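Local coordinates for protein PlaB phospholipase (PDB 6ZTH) that probably hydrolyses membrane phospholipids in Legionella pneumophila through an alpha/beta-hydrolase-like domain, and binds several NAD molecules in a four-chain assembly, at residues I19-W24 with G58-F63; H354-D359 with N386-L391; S136-L141 with S210-S215. All blocks are in the same frame, centred on the assembly; numbering follows the deposited sequence.

Interaction 1. Residues I19-W24 with G58-F63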
loop_
_atom_site.group_PDB
_atom_site.type_symbol
_atom_site.label_atom_id
_atom_site.label_comp_id
_atom_site.label_asym_id
_atom_site.label_seq_id
_atom_site.Cartn_x
_atom_site.Cartn_y
_atom_site.Cartn_z
ATOM N N ILE D 19 23.799 -35.872 -7.580
ATOM C CA ILE D 19 23.260 -34.692 -8.243
ATOM C C ILE D 19 23.429 -33.504 -7.309
ATOM O O ILE D 19 22.851 -33.482 -6.216
ATOM C CB ILE D 19 21.778 -34.869 -8.623
ATOM C CG1 ILE D 19 21.610 -36.057 -9.571
ATOM C CG2 ILE D 19 21.237 -33.585 -9.247
ATOM C CD1 ILE D 19 20.170 -36.341 -9.961
ATOM N N PHE D 20 24.212 -32.519 -7.740
ATOM C CA PHE D 20 24.348 -31.269 -7.008
ATOM C C PHE D 20 23.251 -30.304 -7.438
ATOM O O PHE D 20 22.965 -30.161 -8.631
ATOM C CB PHE D 20 25.716 -30.633 -7.259
ATOM C CG PHE D 20 26.868 -31.427 -6.714
ATOM C CD1 PHE D 20 27.399 -32.484 -7.433
ATOM C CD2 PHE D 20 27.426 -31.110 -5.486
ATOM C CE1 PHE D 20 28.462 -33.216 -6.935
ATOM C CE2 PHE D 20 28.489 -31.837 -4.983
ATOM C CZ PHE D 20 29.007 -32.891 -5.708
ATOM N N VAL D 21 22.634 -29.645 -6.460
ATOM C CA VAL D 21 21.726 -28.532 -6.719
ATOM C C VAL D 21 22.134 -27.380 -5.812
ATOM O O VAL D 21 22.386 -27.579 -4.618
ATOM C CB VAL D 21 20.252 -28.915 -6.505
ATOM C CG1 VAL D 21 20.018 -29.429 -5.104
ATOM C CG2 VAL D 21 19.352 -27.721 -6.801
ATOM N N HIS D 22 22.201 -26.184 -6.381
ATOM C CA HIS D 22 22.787 -25.038 -5.714
ATOM C C HIS D 22 21.714 -24.256 -4.963
ATOM O O HIS D 22 20.559 -24.680 -4.856
ATOM C CB HIS D 22 23.498 -24.159 -6.740
ATOM C CG HIS D 22 22.634 -23.782 -7.906
ATOM N ND1 HIS D 22 21.670 -22.800 -7.831
ATOM C CD2 HIS D 22 22.578 -24.269 -9.168
ATOM C CE1 HIS D 22 21.065 -22.689 -9.001
ATOM N NE2 HIS D 22 21.597 -23.570 -9.829
ATOM N N GLY D 23 22.093 -23.095 -4.429
ATOM C CA GLY D 23 21.162 -22.194 -3.790
ATOM C C GLY D 23 20.700 -21.096 -4.730
ATOM O O GLY D 23 20.888 -21.148 -5.948
ATOM N N TRP D 24 20.075 -20.083 -4.144
ATOM C CA TRP D 24 19.637 -18.931 -4.914
ATOM C C TRP D 24 20.819 -17.994 -5.170
ATOM O O TRP D 24 21.821 -18.003 -4.450
ATOM C CB TRP D 24 18.513 -18.198 -4.177
ATOM C CG TRP D 24 19.038 -17.111 -3.329
ATOM C CD1 TRP D 24 19.376 -17.189 -2.011
ATOM C CD2 TRP D 24 19.317 -15.773 -3.740
ATOM N NE1 TRP D 24 19.850 -15.978 -1.574
ATOM C CE2 TRP D 24 19.825 -15.093 -2.621
ATOM C CE3 TRP D 24 19.192 -15.085 -4.950
ATOM C CZ2 TRP D 24 20.206 -13.760 -2.672
ATOM C CZ3 TRP D 24 19.572 -13.763 -5.000
ATOM C CH2 TRP D 24 20.066 -13.112 -3.867
ATOM N N GLY D 58 23.470 -29.864 -11.153
ATOM C CA GLY D 58 22.163 -29.280 -11.395
ATOM C C GLY D 58 22.253 -27.763 -11.492
ATOM O O GLY D 58 23.049 -27.118 -10.809
ATOM N N ARG D 59 21.430 -27.203 -12.370
ATOM C CA ARG D 59 21.338 -25.753 -12.536
ATOM C C ARG D 59 19.870 -25.382 -12.687
ATOM O O ARG D 59 19.227 -25.768 -13.668
ATOM C CB ARG D 59 22.149 -25.275 -13.741
ATOM C CG ARG D 59 21.978 -26.108 -15.001
ATOM C CD ARG D 59 22.748 -25.491 -16.163
ATOM N NE ARG D 59 22.763 -26.349 -17.346
ATOM C CZ ARG D 59 21.866 -26.298 -18.327
ATOM N NH1 ARG D 59 20.863 -25.429 -18.280
ATOM N NH2 ARG D 59 21.970 -27.122 -19.360
ATOM N N TYR D 60 19.343 -24.641 -11.716
ATOM C CA TYR D 60 17.984 -24.128 -11.765
ATOM C C TYR D 60 18.017 -22.606 -11.709
ATOM O O TYR D 60 19.003 -21.997 -11.282
ATOM C CB TYR D 60 17.124 -24.690 -10.626
ATOM C CG TYR D 60 17.537 -24.266 -9.235
ATOM C CD1 TYR D 60 18.527 -24.949 -8.547
ATOM C CD2 TYR D 60 16.920 -23.195 -8.601
ATOM C CE1 TYR D 60 18.901 -24.573 -7.272
ATOM C CE2 TYR D 60 17.288 -22.811 -7.325
ATOM C CZ TYR D 60 18.279 -23.504 -6.665
ATOM O OH TYR D 60 18.652 -23.131 -5.395
ATOM N N ILE D 61 16.926 -21.997 -12.158
ATOM C CA ILE D 61 16.849 -20.550 -12.314
ATOM C C ILE D 61 16.262 -19.969 -11.031
ATOM O O ILE D 61 15.083 -20.166 -10.729
ATOM C CB ILE D 61 16.010 -20.163 -13.536
ATOM C CG1 ILE D 61 16.531 -20.842 -14.813
ATOM C CG2 ILE D 61 15.993 -18.650 -13.713
ATOM C CD1 ILE D 61 18.033 -21.113 -14.857
ATOM N N SER D 62 17.092 -19.244 -10.278
ATOM C CA SER D 62 16.681 -18.622 -9.028
ATOM C C SER D 62 16.520 -17.113 -9.141
ATOM O O SER D 62 16.153 -16.468 -8.151
ATOM C CB SER D 62 17.701 -18.939 -7.928
ATOM O OG SER D 62 19.018 -18.632 -8.359
ATOM N N PHE D 63 16.779 -16.533 -10.312
ATOM C CA PHE D 63 16.790 -15.086 -10.486
ATOM C C PHE D 63 15.618 -14.577 -11.317
ATOM O O PHE D 63 15.644 -13.426 -11.765
ATOM C CB PHE D 63 18.112 -14.648 -11.126
ATOM C CG PHE D 63 18.568 -15.536 -12.255
ATOM C CD1 PHE D 63 18.010 -15.417 -13.518
ATOM C CD2 PHE D 63 19.550 -16.490 -12.049
ATOM C CE1 PHE D 63 18.427 -16.232 -14.555
ATOM C CE2 PHE D 63 19.970 -17.309 -13.080
ATOM C CZ PHE D 63 19.408 -17.180 -14.334
#

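Interaction 2. Residues H354-D359 with N386-L391. With NAD (nicotinamide-adenine-dinucleotide), chain K.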
loop_
_atom_site.group_PDB
_atom_site.type_symbol
_atom_site.label_atom_id
_atom_site.label_comp_id
_atom_site.label_asym_id
_atom_site.label_seq_id
_atom_site.Cartn_x
_atom_site.Cartn_y
_atom_site.Cartn_z
ATOM N N HIS D 354 -7.122 -15.732 10.570
ATOM C CA HIS D 354 -5.727 -15.656 10.986
ATOM C C HIS D 354 -5.522 -14.380 11.795
ATOM O O HIS D 354 -5.667 -13.272 11.266
ATOM C CB HIS D 354 -4.778 -15.692 9.786
ATOM C CG HIS D 354 -5.240 -14.889 8.610
ATOM N ND1 HIS D 354 -5.523 -13.543 8.690
ATOM C CD2 HIS D 354 -5.460 -15.244 7.322
ATOM C CE1 HIS D 354 -5.903 -13.104 7.503
ATOM N NE2 HIS D 354 -5.872 -14.116 6.655
ATOM N N LEU D 355 -5.187 -14.542 13.072
ATOM C CA LEU D 355 -4.968 -13.396 13.945
ATOM C C LEU D 355 -3.690 -12.674 13.535
ATOM O O LEU D 355 -2.599 -13.252 13.578
ATOM C CB LEU D 355 -4.886 -13.850 15.400
ATOM C CG LEU D 355 -6.188 -13.774 16.196
ATOM C CD1 LEU D 355 -6.211 -14.823 17.298
ATOM C CD2 LEU D 355 -6.379 -12.381 16.776
ATOM N N ILE D 356 -3.829 -11.412 13.131
ATOM C CA ILE D 356 -2.684 -10.586 12.790
ATOM C C ILE D 356 -2.377 -9.552 13.867
ATOM O O ILE D 356 -1.203 -9.216 14.063
ATOM C CB ILE D 356 -2.894 -9.899 11.424
ATOM C CG1 ILE D 356 -3.942 -8.787 11.533
ATOM C CG2 ILE D 356 -3.312 -10.913 10.370
ATOM C CD1 ILE D 356 -3.351 -7.392 11.574
ATOM N N ASP D 357 -3.387 -9.047 14.570
ATOM C CA ASP D 357 -3.206 -8.019 15.586
ATOM C C ASP D 357 -3.237 -8.669 16.961
ATOM O O ASP D 357 -4.261 -9.228 17.370
ATOM C CB ASP D 357 -4.285 -6.943 15.476
ATOM C CG ASP D 357 -3.910 -5.675 16.213
ATOM O OD1 ASP D 357 -3.053 -4.923 15.705
ATOM O OD2 ASP D 357 -4.467 -5.432 17.304
ATOM N N TYR D 358 -2.121 -8.582 17.671
ATOM C CA TYR D 358 -1.937 -9.238 18.953
ATOM C C TYR D 358 -0.570 -8.799 19.451
ATOM O O TYR D 358 0.198 -8.157 18.728
ATOM C CB TYR D 358 -1.995 -10.755 18.849
ATOM C CG TYR D 358 -0.897 -11.317 17.981
ATOM C CD1 TYR D 358 -0.906 -11.113 16.609
ATOM C CD2 TYR D 358 0.154 -12.037 18.530
ATOM C CE1 TYR D 358 0.091 -11.617 15.806
ATOM C CE2 TYR D 358 1.159 -12.549 17.731
ATOM C CZ TYR D 358 1.122 -12.331 16.371
ATOM O OH TYR D 358 2.116 -12.837 15.564
ATOM N N ASP D 359 -0.268 -9.158 20.686
ATOM C CA ASP D 359 1.076 -9.023 21.214
ATOM C C ASP D 359 1.432 -10.301 21.945
ATOM O O ASP D 359 0.572 -10.966 22.525
ATOM C CB ASP D 359 1.202 -7.840 22.149
ATOM C CG ASP D 359 0.299 -6.694 21.751
ATOM O OD1 ASP D 359 0.458 -6.147 20.640
ATOM O OD2 ASP D 359 -0.595 -6.352 22.548
ATOM N N ASN D 386 4.148 -10.819 4.073
ATOM C CA ASN D 386 2.925 -11.224 3.389
ATOM C C ASN D 386 1.875 -11.763 4.351
ATOM O O ASN D 386 0.676 -11.622 4.089
ATOM C CB ASN D 386 3.246 -12.269 2.319
ATOM C CG ASN D 386 3.889 -11.660 1.087
ATOM O OD1 ASN D 386 3.580 -10.532 0.705
ATOM N ND2 ASN D 386 4.794 -12.405 0.462
ATOM N N ASN D 387 2.293 -12.377 5.455
ATOM C CA ASN D 387 1.376 -12.843 6.493
ATOM C C ASN D 387 1.761 -12.145 7.794
ATOM O O ASN D 387 2.679 -12.582 8.496
ATOM C CB ASN D 387 1.417 -14.360 6.640
ATOM C CG ASN D 387 0.372 -14.877 7.612
ATOM O OD1 ASN D 387 -0.148 -14.128 8.439
ATOM N ND2 ASN D 387 0.059 -16.164 7.517
ATOM N N ARG D 388 1.050 -11.064 8.119
ATOM C CA ARG D 388 1.393 -10.281 9.300
ATOM C C ARG D 388 1.258 -11.078 10.591
ATOM O O ARG D 388 1.873 -10.712 11.597
ATOM C CB ARG D 388 0.510 -9.033 9.356
ATOM C CG ARG D 388 0.569 -8.174 8.096
ATOM C CD ARG D 388 -0.587 -8.456 7.137
ATOM N NE ARG D 388 -1.899 -8.302 7.767
ATOM C CZ ARG D 388 -2.604 -7.172 7.795
ATOM N NH1 ARG D 388 -2.138 -6.067 7.230
ATOM N NH2 ARG D 388 -3.785 -7.149 8.396
ATOM N N GLY D 389 0.481 -12.157 10.587
ATOM C CA GLY D 389 0.275 -12.943 11.785
ATOM C C GLY D 389 1.382 -13.905 12.142
ATOM O O GLY D 389 1.244 -14.659 13.110
ATOM N N LYS D 390 2.482 -13.904 11.395
ATOM C CA LYS D 390 3.591 -14.819 11.630
ATOM C C LYS D 390 4.732 -14.060 12.297
ATOM O O LYS D 390 5.199 -13.041 11.774
ATOM C CB LYS D 390 4.053 -15.460 10.323
ATOM C CG LYS D 390 2.993 -16.321 9.646
ATOM C CD LYS D 390 2.666 -17.576 10.452
ATOM C CE LYS D 390 3.768 -18.620 10.345
ATOM N NZ LYS D 390 3.846 -19.218 8.984
ATOM N N LEU D 391 5.177 -14.560 13.447
ATOM C CA LEU D 391 6.189 -13.903 14.263
ATOM C C LEU D 391 7.309 -14.894 14.536
ATOM O O LEU D 391 7.076 -15.942 15.147
ATOM C CB LEU D 391 5.587 -13.403 15.577
ATOM C CG LEU D 391 5.900 -11.981 16.037
ATOM C CD1 LEU D 391 5.756 -10.958 14.928
ATOM C CD2 LEU D 391 4.980 -11.640 17.205
HETATM P PA NAD K . 10.075 -4.555 14.524
HETATM O O1A NAD K . 11.028 -5.046 13.474
HETATM O O2A NAD K . 10.689 -4.755 15.894
HETATM O O5B NAD K . 8.675 -5.395 14.415
HETATM C C5B NAD K . 7.969 -5.367 13.184
HETATM C C4B NAD K . 6.446 -5.728 13.456
HETATM O O4B NAD K . 6.404 -7.026 14.321
HETATM C C3B NAD K . 5.883 -4.819 14.132
HETATM O O3B NAD K . 4.509 -4.625 13.653
HETATM C C2B NAD K . 5.851 -5.355 15.708
HETATM O O2B NAD K . 4.779 -4.700 16.456
HETATM C C1B NAD K . 5.625 -6.617 15.587
HETATM N N9A NAD K . 6.064 -7.381 16.810
HETATM C C8A NAD K . 7.351 -7.420 17.169
HETATM N N7A NAD K . 7.437 -8.161 18.291
HETATM C C5A NAD K . 6.199 -8.583 18.611
HETATM C C6A NAD K . 5.706 -9.370 19.645
HETATM N N6A NAD K . 6.389 -10.027 20.779
HETATM N N1A NAD K . 4.411 -9.630 19.708
HETATM C C2A NAD K . 3.565 -9.134 18.768
HETATM N N3A NAD K . 4.039 -8.363 17.753
HETATM C C4A NAD K . 5.354 -8.098 17.691
HETATM O O3 NAD K . 9.770 -2.940 14.281
HETATM P PN NAD K . 8.752 -2.049 15.214
HETATM O O1N NAD K . 8.540 -2.748 16.533
HETATM O O2N NAD K . 7.414 -1.893 14.507
HETATM O O5D NAD K . 9.417 -0.546 15.469
HETATM C C5D NAD K . 9.483 0.364 14.389
HETATM C C4D NAD K . 10.886 0.941 14.279
HETATM O O4D NAD K . 11.318 1.295 15.459
HETATM C C3D NAD K . 11.939 -0.200 13.698
HETATM O O3D NAD K . 13.010 0.476 12.915
HETATM C C2D NAD K . 12.426 -0.746 14.699
HETATM O O2D NAD K . 13.786 -1.337 14.393
HETATM C C1D NAD K . 12.557 0.470 15.721
HETATM N N1N NAD K . 12.586 0.062 16.994
HETATM C C2N NAD K . 11.430 -0.099 17.690
HETATM C C3N NAD K . 11.470 -0.513 19.029
HETATM C C7N NAD K . 10.143 -0.697 19.831
HETATM O O7N NAD K . 10.078 -0.337 20.951
HETATM N N7N NAD K . 8.967 -1.317 19.193
HETATM C C4N NAD K . 12.674 -0.760 19.629
HETATM C C5N NAD K . 13.830 -0.599 18.930
HETATM C C6N NAD K . 13.786 -0.180 17.594
#

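Interaction 3. Residues S136-L141 with S210-S215. With NAD (nicotinamide-adenine-dinucleotide), chain L.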
loop_
_atom_site.group_PDB
_atom_site.type_symbol
_atom_site.label_atom_id
_atom_site.label_comp_id
_atom_site.label_asym_id
_atom_site.label_seq_id
_atom_site.Cartn_x
_atom_site.Cartn_y
_atom_site.Cartn_z
ATOM N N SER D 136 15.652 -17.609 5.829
ATOM C CA SER D 136 16.787 -16.739 6.116
ATOM C C SER D 136 16.280 -15.342 6.437
ATOM O O SER D 136 15.421 -14.810 5.725
ATOM C CB SER D 136 17.761 -16.682 4.937
ATOM O OG SER D 136 18.368 -15.402 4.839
ATOM N N ALA D 137 16.825 -14.746 7.500
ATOM C CA ALA D 137 16.413 -13.400 7.876
ATOM C C ALA D 137 16.663 -12.407 6.751
ATOM O O ALA D 137 15.979 -11.381 6.665
ATOM C CB ALA D 137 17.145 -12.959 9.144
ATOM N N LEU D 138 17.633 -12.696 5.879
ATOM C CA LEU D 138 17.932 -11.804 4.767
ATOM C C LEU D 138 16.844 -11.814 3.701
ATOM O O LEU D 138 16.820 -10.918 2.850
ATOM C CB LEU D 138 19.268 -12.191 4.129
ATOM C CG LEU D 138 20.534 -11.896 4.930
ATOM C CD1 LEU D 138 21.737 -12.554 4.273
ATOM C CD2 LEU D 138 20.753 -10.403 5.059
ATOM N N ALA D 139 15.951 -12.804 3.717
ATOM C CA ALA D 139 14.946 -12.898 2.663
ATOM C C ALA D 139 13.941 -11.757 2.751
ATOM O O ALA D 139 13.492 -11.239 1.723
ATOM C CB ALA D 139 14.239 -14.251 2.732
ATOM N N GLN D 140 13.571 -11.353 3.970
ATOM C CA GLN D 140 12.663 -10.221 4.117
ATOM C C GLN D 140 13.240 -8.966 3.478
ATOM O O GLN D 140 12.491 -8.131 2.959
ATOM C CB GLN D 140 12.357 -9.972 5.593
ATOM C CG GLN D 140 11.456 -8.769 5.831
ATOM C CD GLN D 140 10.855 -8.754 7.221
ATOM O OE1 GLN D 140 11.328 -8.041 8.105
ATOM N NE2 GLN D 140 9.803 -9.538 7.419
ATOM N N LEU D 141 14.563 -8.811 3.512
ATOM C CA LEU D 141 15.222 -7.731 2.787
ATOM C C LEU D 141 14.933 -7.914 1.301
ATOM O O LEU D 141 15.398 -8.883 0.691
ATOM C CB LEU D 141 16.724 -7.725 3.058
ATOM C CG LEU D 141 17.204 -7.243 4.429
ATOM C CD1 LEU D 141 16.445 -7.897 5.572
ATOM C CD2 LEU D 141 18.701 -7.506 4.572
ATOM N N SER D 210 22.919 -5.812 9.285
ATOM C CA SER D 210 23.704 -6.523 10.287
ATOM C C SER D 210 23.451 -8.025 10.289
ATOM O O SER D 210 24.266 -8.770 10.843
ATOM C CB SER D 210 23.428 -5.961 11.684
ATOM O OG SER D 210 22.044 -5.809 11.925
ATOM N N TYR D 211 22.347 -8.486 9.689
ATOM C CA TYR D 211 22.117 -9.922 9.574
ATOM C C TYR D 211 23.293 -10.614 8.896
ATOM O O TYR D 211 23.633 -11.756 9.227
ATOM C CB TYR D 211 20.842 -10.203 8.771
ATOM C CG TYR D 211 19.561 -9.964 9.528
ATOM C CD1 TYR D 211 18.540 -9.202 8.971
ATOM C CD2 TYR D 211 19.365 -10.500 10.787
ATOM C CE1 TYR D 211 17.363 -8.995 9.655
ATOM C CE2 TYR D 211 18.200 -10.284 11.482
ATOM C CZ TYR D 211 17.201 -9.527 10.915
ATOM O OH TYR D 211 16.036 -9.316 11.614
ATOM N N THR D 212 23.916 -9.939 7.927
ATOM C CA THR D 212 24.994 -10.552 7.162
ATOM C C THR D 212 26.155 -10.986 8.047
ATOM O O THR D 212 26.996 -11.777 7.603
ATOM C CB THR D 212 25.486 -9.582 6.085
ATOM O OG1 THR D 212 25.657 -8.275 6.646
ATOM C CG2 THR D 212 24.481 -9.505 4.944
ATOM N N GLY D 213 26.218 -10.498 9.284
ATOM C CA GLY D 213 27.235 -10.934 10.220
ATOM C C GLY D 213 26.648 -11.405 11.534
ATOM O O GLY D 213 27.306 -11.343 12.578
ATOM N N GLU D 214 25.411 -11.894 11.493
ATOM C CA GLU D 214 24.698 -12.238 12.714
ATOM C C GLU D 214 25.315 -13.454 13.395
ATOM O O GLU D 214 25.631 -14.456 12.749
ATOM C CB GLU D 214 23.228 -12.515 12.405
ATOM C CG GLU D 214 22.470 -13.151 13.554
ATOM C CD GLU D 214 20.976 -13.119 13.345
ATOM O OE1 GLU D 214 20.311 -12.238 13.929
ATOM O OE2 GLU D 214 20.468 -13.976 12.596
ATOM N N SER D 215 25.471 -13.364 14.714
ATOM C CA SER D 215 25.939 -14.504 15.491
ATOM C C SER D 215 24.852 -15.569 15.554
ATOM O O SER D 215 23.670 -15.266 15.743
ATOM C CB SER D 215 26.336 -14.066 16.899
ATOM O OG SER D 215 26.988 -12.808 16.877
HETATM P PA NAD L . 15.119 -1.299 10.035
HETATM O O1A NAD L . 14.184 -0.850 11.119
HETATM O O2A NAD L . 16.514 -1.463 10.602
HETATM O O5B NAD L . 15.125 -0.182 8.844
HETATM C C5B NAD L . 13.883 0.182 8.263
HETATM C C4B NAD L . 14.192 0.902 6.883
HETATM O O4B NAD L . 15.283 1.977 7.171
HETATM C C3B NAD L . 14.686 0.094 6.048
HETATM O O3B NAD L . 14.104 0.339 4.724
HETATM C C2B NAD L . 16.316 0.408 5.984
HETATM O O2B NAD L . 16.885 0.008 4.701
HETATM C C1B NAD L . 16.379 1.687 6.129
HETATM N N9A NAD L . 17.736 2.096 6.624
HETATM C C8A NAD L . 18.048 1.919 7.907
HETATM N N7A NAD L . 19.308 2.362 8.081
HETATM C C5A NAD L . 19.763 2.804 6.896
HETATM C C6A NAD L . 20.971 3.365 6.503
HETATM N N6A NAD L . 22.202 3.662 7.267
HETATM N N1A NAD L . 21.136 3.732 5.244
HETATM C C2A NAD L . 20.135 3.564 4.339
HETATM N N3A NAD L . 18.950 3.016 4.717
HETATM C C4A NAD L . 18.782 2.648 5.996
HETATM O O3 NAD L . 14.588 -2.744 9.416
HETATM P PN NAD L . 15.261 -3.519 8.133
HETATM O O1N NAD L . 16.727 -3.183 8.023
HETATM O O2N NAD L . 14.552 -3.111 6.852
HETATM O O5D NAD L . 15.056 -5.149 8.373
HETATM C C5D NAD L . 13.730 -5.616 8.529
HETATM C C4D NAD L . 13.568 -6.359 9.845
HETATM O O4D NAD L . 14.659 -7.016 10.124
HETATM C C3D NAD L . 13.296 -5.309 11.096
HETATM O O3D NAD L . 12.343 -5.944 12.051
HETATM C C2D NAD L . 14.388 -5.129 11.654
HETATM O O2D NAD L . 14.191 -4.807 13.123
HETATM C C1D NAD L . 15.098 -6.538 11.495
HETATM N N1N NAD L . 16.436 -6.506 11.522
HETATM C C2N NAD L . 17.139 -6.167 10.409
HETATM C C3N NAD L . 18.541 -6.164 10.441
HETATM C C7N NAD L . 19.362 -5.789 9.164
HETATM O O7N NAD L . 20.415 -6.285 8.985
HETATM N N7N NAD L . 18.828 -4.829 8.180
HETATM C C4N NAD L . 19.195 -6.491 11.595
HETATM C C5N NAD L . 18.488 -6.825 12.710
HETATM C C6N NAD L . 17.089 -6.836 12.673
#

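Interaction 1. Residues I19-W24 with G58-F63
His22 and Tyr60 lie face against face in an offset stack, their centroids 4.1 Å apart and their planes within 6° of each other. The overlap is partial: Tyr60 CE1 sits over the rim of the imidazole, and His22 CE1 over the rim of the phenol. Both rings start from the crowded position between backbone N and carbonyl carbon (chi1 53° for His22, Tyr60 placed alike), which folds each against the other's strand. The strands, 17-21 and 55-60, are parallel neighbours joined by the crossover through helix 35-44. Val21 meets the same phenol at about a right angle, CG2 lying 3.2 Å from Tyr60 CE1. Glycine suits position 58 because Phe20 O fills the place where a side chain would begin, and Gly58 N donates to Phe20 O at 2.6 Å.

Beyond the end of strand 17-21, side chains take over from strand pairing. Tyr60 N donates to His22 NE2 at 3.1 Å, although this donor is tilted 33° from the ring plane. Across the imidazole, His22 ND1 donates to Gly23 O at 2.6 Å, in the ring plane and on a carbonyl lone pair. Tyr60 OH donates to His22 O at 2.5 Å, from above the carbonyl plane, and also bonds to Thr101. Phe468 of the second subunit meets the Tyr60 ring, where a strand of that subunit extends the sheet. One nitrogen accepting and the other donating is consistent with the ND1-H tautomer of His22. Two bonds and the stack restrict the ring's rotation, and buried polar bonds hold the chain leaving strand 17-21.

Interaction 2. Residues H354-D359 with N386-L391
The tip of the hairpin formed by strands 378-383 and 391-396 rests on the loop leading into strand 360-364, with Gly389 CA 3.9 Å from Ile356 CA. The connection contains a type I beta turn from Asn387 to Lys390, braced by an Asx turn in which Asn387 OD1 accepts from Gly389 N at 3.0 Å. Glycine suits this place: Leu355 O lies 3.4 Å from Gly389 CA, where a side chain would begin. Ile356 and Arg388 run side by side and point the same way: the arginine, bent at its second and third torsions, brings NH2 to 3.2 Å from Ile356 CD1.

Tyr358 approaches Leu391 from the opposite direction, and its OH ends 3.5 Å from Leu391 CD2 and 3.2 Å from Gly389 O. Leu391 CD2 also lies over the face of the NAD adenine, 3.3 Å from N1A. At the C2 side of that base, Tyr358 O stands 3.5 Å from C2A. Asp359 turns away to Lys418 and to Arg145 of the third subunit. A loop and the start of a strand meeting at an adenine, one supplying backbone and the other an apolar branch, form the adenine end of an NAD site shared between subunits.

Interaction 3. Residues S136-L141 with S210-S215
The weakly bonded helical turn 137-140 and the short 3-10 segment 211-212 pass with Leu138 CA and Tyr211 CA 6.6 Å apart, too wide for backbone bonds, and side chains fill the interval. Tyr211 carries the contact. Its ring, set with CG beside the backbone N (chi1 -76°), takes Ala137 CB over its centre at 3.6 Å from the centroid, a CH-pi contact almost on the ring normal. A small methyl suits this spot, letting the helical turn sit close. The opposite face is covered by the nicotinamide of NAD, with C3N offset toward the rim. Leu141 CD1 lies at the ring's edge, 4.2 Å from Tyr211 CD1.

Leu138 slides past the tyrosine in the other direction: CD2 touches Tyr211 CB at 3.7 Å and, crossing at about a right angle, Thr212 CG2 at 3.8 Å. Ser136 is the N-cap of the turn, its OG accepting from Leu138 N at 3.0 Å and also bonding to Val220 O.

Polar bonds add to the apolar contacts. Tyr211 N donates to the nicotinamide oxygen O7N at 3.0 Å and 166°, while the phenol oxygen bonds to Asp380. Held by this hydroxyl bond and packed on both faces, the ring probably has little freedom to turn, and while one face lies against the nicotinamide the backbone N of the same residue holds its amide oxygen.

From the N terminus the chain closes three successive loops that neither nest nor cross. Interaction 1 closes the first, a crossover within the parallel sheet, at strand 55-60, the edge within this chain, where a strand of the second subunit continues the sheet. Interaction 3 follows, tying the helical turn after strand 123-128 to the loop beyond strand 191-197. Interaction 2 comes last, in the mixed-sheet region. The centres of interactions 1 and 2 are 32 Å apart, and the centre of interaction 3 lies 21 Å from each. NAD links interactions 2 and 3 across subunits: the dinucleotide at 354-359/386-391 also bonds to Tyr211 of the third subunit, the counterpart of the tyrosine in interaction 3.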